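Local coordinates for protein putative aldolase (Bacteroides vulgatus ATCC 8482, PDB 3DXI) that is of unknown function but folds as a TIM barrel and belongs to the HMGL-like family, at residues M103-I108 with F214-I219; A122-G127 with I156-C161. All blocks are in the same frame, centred on the assembly; numbering follows the deposited sequence.

Overall arrangement
Both interactions belong to one closed barrel of eight parallel strands. Interaction 1 spans its interior, joining strand 103-108, fourth around the barrel, to strand 214-217, the eighth; its centre is about 4 Å from that of the chain. Interaction 2 lies farther out, about 16 Å from the chain centre, where the end of helix 113-124 meets the approach to strand 159-163. The two contact centres are about 13 Å apart, and they touch. L159 CD1 packs 3.4 Å from F214 CD2 inside the barrel, R105 NH2 lies 3.6 Å from C161 SG, and on the outer side I123 CD1 rests 3.8 Å from I106 CD1.

Interaction 1. Residues M103-I108 with F214-I219; sequences MIRIAI and FIDATI
A buried salt bridge between R105 and D216 crosses the interior of the barrel, joining strand 103-108 to strand 214-217. The backbones themselves stay far apart, the nearest CA atoms, of R105 and D216, being 12.2 Å from each other, and the two side chains reach inward from opposite directions to close that gap. The R105 guanidinium presents its end to the carboxylate. Both terminal nitrogens converge on a single oxygen: NH2 lies 2.7 Å from D216 OD2, and NH1 lies 2.9 Å from the same OD2. That oxygen sits almost in the guanidinium plane, but the carboxylate is turned 55° against it, giving a forked grip on one atom in place of a flat pairing with both oxygens. NH2 uses the syn lone pair of OD2; NH1 approaches on the syn side too, from 30° out of the carboxylate plane. The arginine runs out extended as far as CD and then bends at chi3 (105°), which turns its terminal nitrogens toward the acid. In this TIM barrel strands 103-108 and 214-217 are fourth and eighth of eight, on opposite sides of the closed sheet, and the bridge links them through the core. A wider polar cluster surrounds it: R105 NH1 also forms a salt bridge with E42, and D216 OD2 is hydrogen-bonded to H192 ND1. Three nitrogens, R105 NH1 and NH2 and H192 ND1, thus gather round OD2. One layer closer to the N-terminal ends of the strands, the selenomethionine M103 and F214 point toward each other, M103 CE stopping 4.6 Å from F214 CZ, while the F214 ring meets Y40 edge-to-face.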
loop_
_atom_site.group_PDB
_atom_site.type_symbol
_atom_site.label_atom_id
_atom_site.label_comp_id
_atom_site.label_asym_id
_atom_site.label_seq_id
_atom_site.Cartn_x
_atom_site.Cartn_y
_atom_site.Cartn_z
HETATM N N MSE A 103 22.150 20.904 0.734
HETATM C CA MSE A 103 22.705 19.563 0.768
HETATM C C MSE A 103 22.910 18.919 -0.589
HETATM O O MSE A 103 22.110 19.094 -1.511
HETATM C CB MSE A 103 21.801 18.662 1.604
HETATM C CG MSE A 103 22.228 17.205 1.634
HETATM SE SE MSE A 103 20.896 16.103 2.522
HETATM C CE MSE A 103 21.470 16.376 4.364
ATOM N N ILE A 104 23.998 18.166 -0.691
ATOM C CA ILE A 104 24.338 17.444 -1.900
ATOM C C ILE A 104 24.195 15.972 -1.544
ATOM O O ILE A 104 24.923 15.464 -0.689
ATOM C CB ILE A 104 25.800 17.698 -2.326
ATOM C CG1 ILE A 104 26.059 19.202 -2.478
ATOM C CG2 ILE A 104 26.093 16.958 -3.624
ATOM C CD1 ILE A 104 25.174 19.899 -3.510
ATOM N N ARG A 105 23.236 15.294 -2.165
ATOM C CA ARG A 105 23.055 13.874 -1.895
ATOM C C ARG A 105 23.758 13.104 -2.994
ATOM O O ARG A 105 23.761 13.526 -4.148
ATOM C CB ARG A 105 21.583 13.500 -1.873
ATOM C CG ARG A 105 20.795 14.169 -0.777
ATOM C CD ARG A 105 19.358 13.747 -0.908
ATOM N NE ARG A 105 18.976 12.771 0.087
ATOM C CZ ARG A 105 17.908 11.990 -0.007
ATOM N NH1 ARG A 105 17.115 12.052 -1.068
ATOM N NH2 ARG A 105 17.609 11.184 0.991
ATOM N N ILE A 106 24.354 11.977 -2.626
ATOM C CA ILE A 106 25.086 11.150 -3.575
ATOM C C ILE A 106 24.433 9.782 -3.723
ATOM O O ILE A 106 24.249 9.077 -2.733
ATOM C CB ILE A 106 26.539 10.955 -3.094
ATOM C CG1 ILE A 106 27.154 12.323 -2.764
ATOM C CG2 ILE A 106 27.352 10.235 -4.158
ATOM C CD1 ILE A 106 28.513 12.258 -2.087
ATOM N N ALA A 107 24.073 9.413 -4.949
ATOM C CA ALA A 107 23.479 8.098 -5.196
ATOM C C ALA A 107 24.668 7.159 -5.271
ATOM O O ALA A 107 25.482 7.251 -6.186
ATOM C CB ALA A 107 22.709 8.087 -6.511
ATOM N N ILE A 108 24.751 6.247 -4.308
ATOM C CA ILE A 108 25.877 5.324 -4.210
ATOM C C ILE A 108 25.561 3.832 -4.209
ATOM O O ILE A 108 24.637 3.374 -3.533
ATOM C CB ILE A 108 26.671 5.607 -2.914
ATOM C CG1 ILE A 108 27.011 7.097 -2.822
ATOM C CG2 ILE A 108 27.934 4.754 -2.874
ATOM C CD1 ILE A 108 27.514 7.527 -1.460
ATOM N N PHE A 214 15.691 10.715 9.155
ATOM C CA PHE A 214 15.166 11.197 7.873
ATOM C C PHE A 214 14.265 10.193 7.148
ATOM O O PHE A 214 14.502 8.985 7.193
ATOM C CB PHE A 214 16.330 11.526 6.930
ATOM C CG PHE A 214 16.826 12.943 7.015
ATOM C CD1 PHE A 214 16.303 13.926 6.178
ATOM C CD2 PHE A 214 17.853 13.287 7.891
ATOM C CE1 PHE A 214 16.798 15.229 6.206
ATOM C CE2 PHE A 214 18.358 14.591 7.932
ATOM C CZ PHE A 214 17.828 15.562 7.084
ATOM N N ILE A 215 13.236 10.700 6.476
ATOM C CA ILE A 215 12.348 9.853 5.678
ATOM C C ILE A 215 12.100 10.555 4.344
ATOM O O ILE A 215 11.815 11.752 4.309
ATOM C CB ILE A 215 10.975 9.596 6.352
ATOM C CG1 ILE A 215 11.149 8.751 7.615
ATOM C CG2 ILE A 215 10.050 8.870 5.376
ATOM C CD1 ILE A 215 11.707 7.366 7.357
ATOM N N ASP A 216 12.235 9.796 3.259
ATOM C CA ASP A 216 12.023 10.281 1.893
ATOM C C ASP A 216 10.640 9.856 1.386
ATOM O O ASP A 216 10.161 8.758 1.691
ATOM C CB ASP A 216 13.067 9.684 0.935
ATOM C CG ASP A 216 14.434 10.342 1.038
ATOM O OD1 ASP A 216 14.716 11.032 2.045
ATOM O OD2 ASP A 216 15.237 10.148 0.098
ATOM N N ALA A 217 10.019 10.720 0.591
ATOM C CA ALA A 217 8.716 10.441 -0.008
ATOM C C ALA A 217 8.505 11.442 -1.139
ATOM O O ALA A 217 9.297 12.365 -1.298
ATOM C CB ALA A 217 7.611 10.567 1.032
ATOM N N THR A 218 7.455 11.246 -1.934
ATOM C CA THR A 218 7.145 12.149 -3.037
ATOM C C THR A 218 5.629 12.289 -3.171
ATOM O O THR A 218 4.883 11.406 -2.747
ATOM C CB THR A 218 7.718 11.629 -4.384
ATOM O OG1 THR A 218 7.112 10.373 -4.719
ATOM C CG2 THR A 218 9.231 11.447 -4.288
ATOM N N ILE A 219 5.179 13.402 -3.746
ATOM C CA ILE A 219 3.752 13.651 -3.941
ATOM C C ILE A 219 3.179 12.611 -4.918
ATOM O O ILE A 219 3.649 12.472 -6.047
ATOM C CB ILE A 219 3.515 15.087 -4.468
ATOM C CG1 ILE A 219 3.990 16.104 -3.419
ATOM C CG2 ILE A 219 2.043 15.296 -4.804
ATOM C CD1 ILE A 219 3.295 15.987 -2.065
#

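Interaction 2. Residues A122-G127 with I156-C161; sequences AIKTMG and IADLFC
K124 stretches its ammonium group between two acceptors in residues 156-158, and both bonds are modest. NZ gives a weak hydrogen bond to the backbone I156 O at 3.3 Å, and its salt bridge with D158 OD2 is long, at 3.8 Å. The lysine and aspartate side chains come from opposite directions, and it is the K124 CE methylene, not the ammonium, that lies nearest the acid, at 3.2 Å from D158 OD2. Two bends, at chi2 (67°) and chi4 (-53°), bring the end of the chain over these residues. The firmer partner of D158 OD2 is the backbone N of V130, a hydrogen bond that ties the carboxylate to strand 129-134; the lysine adds a charge beside it. Closer to the helix, the aliphatic root of K124 packs against the isoleucine, its CB 4.3 Å from I156 CG2. K124 stands in the last turn of helix 113-124, which closes in a Schellman motif: G127, at positive phi, is the first residue to leave helical angles, and its N bonds back to K124 O. Within the same turn T125 OG1 donates to A122 O at 2.6 Å. The contact lies at the N-terminal end of the barrel strands, where this helix finishes the crossover from strand 103-108 to strand 129-134. I123 faces inward there, packing on V130, I104 and I106 and on helix 90-94, while residues 156-158 lead directly into strand 159-163, next in the barrel after strand 129-134.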
loop_
_atom_site.group_PDB
_atom_site.type_symbol
_atom_site.label_atom_id
_atom_site.label_comp_id
_atom_site.label_asym_id
_atom_site.label_seq_id
_atom_site.Cartn_x
_atom_site.Cartn_y
_atom_site.Cartn_z
ATOM N N ALA A 122 35.500 15.815 -0.327
ATOM C CA ALA A 122 35.729 17.005 -1.144
ATOM C C ALA A 122 34.515 17.944 -1.129
ATOM O O ALA A 122 34.662 19.163 -1.066
ATOM C CB ALA A 122 36.059 16.596 -2.581
ATOM N N ILE A 123 33.316 17.374 -1.193
ATOM C CA ILE A 123 32.095 18.179 -1.179
ATOM C C ILE A 123 31.968 18.922 0.151
ATOM O O ILE A 123 31.488 20.056 0.204
ATOM C CB ILE A 123 30.837 17.294 -1.380
ATOM C CG1 ILE A 123 30.842 16.682 -2.784
ATOM C CG2 ILE A 123 29.579 18.122 -1.176
ATOM C CD1 ILE A 123 29.694 15.717 -3.039
ATOM N N LYS A 124 32.416 18.282 1.225
ATOM C CA LYS A 124 32.330 18.883 2.547
ATOM C C LYS A 124 33.198 20.134 2.690
ATOM O O LYS A 124 32.841 21.063 3.419
ATOM C CB LYS A 124 32.714 17.861 3.615
ATOM C CG LYS A 124 32.022 18.099 4.939
ATOM C CD LYS A 124 30.519 17.863 4.803
ATOM C CE LYS A 124 29.774 18.381 6.015
ATOM N NZ LYS A 124 30.350 17.807 7.261
ATOM N N THR A 125 34.333 20.170 1.997
ATOM C CA THR A 125 35.209 21.335 2.071
ATOM C C THR A 125 34.599 22.529 1.333
ATOM O O THR A 125 35.062 23.661 1.476
ATOM C CB THR A 125 36.613 21.034 1.478
ATOM O OG1 THR A 125 36.485 20.656 0.104
ATOM C CG2 THR A 125 37.284 19.912 2.242
HETATM N N MSE A 126 33.557 22.276 0.545
HETATM C CA MSE A 126 32.896 23.347 -0.194
HETATM C C MSE A 126 31.766 23.970 0.626
HETATM O O MSE A 126 31.111 24.922 0.192
HETATM C CB MSE A 126 32.377 22.823 -1.539
HETATM C CG MSE A 126 33.502 22.404 -2.490
HETATM SE SE MSE A 126 32.937 21.715 -4.226
HETATM C CE MSE A 126 32.288 23.361 -4.987
ATOM N N GLY A 127 31.537 23.423 1.816
ATOM C CA GLY A 127 30.525 23.974 2.703
ATOM C C GLY A 127 29.112 23.437 2.592
ATOM O O GLY A 127 28.190 24.000 3.180
ATOM N N ILE A 156 32.026 13.281 7.915
ATOM C CA ILE A 156 31.588 13.836 6.640
ATOM C C ILE A 156 30.079 13.831 6.423
ATOM O O ILE A 156 29.478 14.865 6.137
ATOM C CB ILE A 156 32.219 13.085 5.447
ATOM C CG1 ILE A 156 33.745 13.197 5.490
ATOM C CG2 ILE A 156 31.700 13.664 4.138
ATOM C CD1 ILE A 156 34.408 12.157 6.347
ATOM N N ALA A 157 29.470 12.661 6.545
ATOM C CA ALA A 157 28.038 12.528 6.326
ATOM C C ALA A 157 27.157 13.346 7.267
ATOM O O ALA A 157 27.431 13.452 8.460
ATOM C CB ALA A 157 27.640 11.054 6.404
ATOM N N ASP A 158 26.107 13.934 6.698
ATOM C CA ASP A 158 25.122 14.696 7.448
ATOM C C ASP A 158 23.857 13.854 7.396
ATOM O O ASP A 158 22.884 14.105 8.104
ATOM C CB ASP A 158 24.883 16.047 6.788
ATOM C CG ASP A 158 26.026 17.000 7.016
ATOM O OD1 ASP A 158 26.137 17.503 8.152
ATOM O OD2 ASP A 158 26.818 17.229 6.077
ATOM N N LEU A 159 23.899 12.845 6.535
ATOM C CA LEU A 159 22.795 11.925 6.356
ATOM C C LEU A 159 23.247 10.640 5.673
ATOM O O LEU A 159 23.942 10.677 4.656
ATOM C CB LEU A 159 21.689 12.568 5.513
ATOM C CG LEU A 159 20.583 11.597 5.084
ATOM C CD1 LEU A 159 19.915 11.031 6.334
ATOM C CD2 LEU A 159 19.567 12.292 4.186
ATOM N N PHE A 160 22.858 9.512 6.256
ATOM C CA PHE A 160 23.142 8.198 5.697
ATOM C C PHE A 160 21.757 7.624 5.399
ATOM O O PHE A 160 21.070 7.149 6.304
ATOM C CB PHE A 160 23.863 7.298 6.702
ATOM C CG PHE A 160 24.200 5.938 6.151
ATOM C CD1 PHE A 160 25.258 5.780 5.261
ATOM C CD2 PHE A 160 23.426 4.827 6.480
ATOM C CE1 PHE A 160 25.540 4.538 4.704
ATOM C CE2 PHE A 160 23.702 3.574 5.927
ATOM C CZ PHE A 160 24.761 3.431 5.037
ATOM N N CYS A 161 21.350 7.674 4.133
ATOM C CA CYS A 161 20.029 7.201 3.718
ATOM C C CYS A 161 20.005 5.762 3.197
ATOM O O CYS A 161 20.691 5.434 2.230
ATOM C CB CYS A 161 19.477 8.150 2.650
ATOM S SG CYS A 161 17.776 7.820 2.145
#